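Local coordinates for protein packaging enzyme P4 (PDB 4BLO) that hydrolyses nucleoside triphosphates as the hexameric RecA-like packaging motor of phage phi6, probably driving viral RNA into the procapsid, at residues L[84-87]-L[88-92]. Sequence-based numbering, arbitrary orientation.
Sequences ADVE and SDVDV
A bend in the loop between helix 66-69 and helix 92-95 brings Val86 and Val90 together on its inner side. The two isopropyl groups cross at about a right angle, and the methyl CG2 of Val86 meets CG1 of Val90 at 3.6 Å, with CG2 of Val90 a little farther from that same methyl, at 3.9 Å. In Val86 the touching methyl stands anti to the backbone N; in Val90 the closer one, CG1, lies between the backbone N and the carbonyl carbon (chi1 63°). CG1 of Val90 also lies beside the carbonyl O of Glu87, 3.2 Å away. The O of Glu87 is 3.3 Å from the N of Asp89, but the N-H does not point at it well enough to make a hydrogen bond. No hydrogen bond joins 84-87 to 88-92; the chain turns at Ser88 (phi/psi -70°/-14°) and Asp89, and is extended again at Val90. The bend sits on the side of the P-loop NTPase domain remote from the bound ADP, the centre of the contact about 26 Å from the centre of the chain, where neighbouring copies in the six-chain assembly close over it. Ser88 OG, on the outside of the turn, hydrogen-bonds to the carbonyl O of Val90 in one neighbouring subunit, and Val86 N of the same loop bonds to Asp94 OD2 there. Val90 packs on Val86 of another neighbouring subunit, which extends the valine pair into an apolar contact between chains.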
loop_
_atom_site.group_PDB
_atom_site.type_symbol
_atom_site.label_atom_id
_atom_site.label_comp_id
_atom_site.label_asym_id
_atom_site.label_seq_id
_atom_site.Cartn_x
_atom_site.Cartn_y
_atom_site.Cartn_z
ATOM N N ALA L 84 18.197 12.174 -6.602
ATOM C CA ALA L 84 18.857 12.216 -5.302
ATOM C C ALA L 84 18.384 11.057 -4.401
ATOM O O ALA L 84 19.198 10.222 -4.000
ATOM C CB ALA L 84 18.605 13.560 -4.628
ATOM N N ASP L 85 17.071 11.000 -4.103
ATOM C CA ASP L 85 16.466 9.952 -3.279
ATOM C C ASP L 85 15.383 9.216 -4.096
ATOM O O ASP L 85 14.472 9.855 -4.641
ATOM C CB ASP L 85 15.893 10.523 -1.959
ATOM C CG ASP L 85 16.942 10.921 -0.930
ATOM O OD1 ASP L 85 17.579 10.011 -0.345
ATOM O OD2 ASP L 85 17.113 12.139 -0.694
ATOM N N VAL L 86 15.511 7.877 -4.206
ATOM C CA VAL L 86 14.571 7.030 -4.944
ATOM C C VAL L 86 13.697 6.210 -3.944
ATOM O O VAL L 86 14.186 5.731 -2.921
ATOM C CB VAL L 86 15.301 6.142 -6.005
ATOM C CG1 VAL L 86 16.132 5.033 -5.372
ATOM C CG2 VAL L 86 14.330 5.567 -7.023
ATOM N N GLU L 87 12.399 6.088 -4.255
ATOM C CA GLU L 87 11.398 5.344 -3.486
ATOM C C GLU L 87 11.527 3.844 -3.745
ATOM O O GLU L 87 11.959 3.459 -4.833
ATOM C CB GLU L 87 9.985 5.819 -3.891
ATOM C CG GLU L 87 9.701 7.299 -3.658
ATOM C CD GLU L 87 9.049 7.655 -2.334
ATOM O OE1 GLU L 87 7.945 7.138 -2.042
ATOM O OE2 GLU L 87 9.623 8.494 -1.605
ATOM N N SER L 88 11.106 2.993 -2.784
ATOM C CA SER L 88 11.131 1.534 -2.956
ATOM C C SER L 88 10.084 1.063 -3.987
ATOM O O SER L 88 10.171 -0.073 -4.425
ATOM C CB SER L 88 10.911 0.805 -1.631
ATOM O OG SER L 88 11.898 1.089 -0.655
ATOM N N ASP L 89 9.111 1.921 -4.368
ATOM C CA ASP L 89 8.081 1.595 -5.351
ATOM C C ASP L 89 8.200 2.551 -6.538
ATOM O O ASP L 89 7.421 3.491 -6.685
ATOM C CB ASP L 89 6.674 1.601 -4.724
ATOM C CG ASP L 89 6.353 0.407 -3.836
ATOM O OD1 ASP L 89 7.071 -0.623 -3.934
ATOM O OD2 ASP L 89 5.359 0.486 -3.066
ATOM N N VAL L 90 9.242 2.315 -7.343
ATOM C CA VAL L 90 9.643 3.046 -8.555
ATOM C C VAL L 90 9.792 2.006 -9.680
ATOM O O VAL L 90 10.176 0.886 -9.372
ATOM C CB VAL L 90 10.964 3.825 -8.280
ATOM C CG1 VAL L 90 12.122 2.874 -7.966
ATOM C CG2 VAL L 90 11.322 4.758 -9.435
ATOM N N ASP L 91 9.525 2.347 -10.959
ATOM C CA ASP L 91 9.644 1.343 -12.025
ATOM C C ASP L 91 11.068 0.768 -12.133
ATOM O O ASP L 91 12.046 1.504 -12.264
ATOM C CB ASP L 91 9.184 1.869 -13.385
ATOM C CG ASP L 91 9.140 0.802 -14.468
ATOM O OD1 ASP L 91 8.793 -0.356 -14.149
ATOM O OD2 ASP L 91 9.367 1.145 -15.646
ATOM N N VAL L 92 11.144 -0.571 -12.072
ATOM C CA VAL L 92 12.334 -1.436 -12.130
ATOM C C VAL L 92 13.146 -1.189 -13.435
ATOM O O VAL L 92 14.357 -1.408 -13.480
ATOM C CB VAL L 92 11.856 -2.912 -12.010
ATOM C CG1 VAL L 92 13.025 -3.851 -11.910
ATOM C CG2 VAL L 92 10.986 -3.114 -10.769
#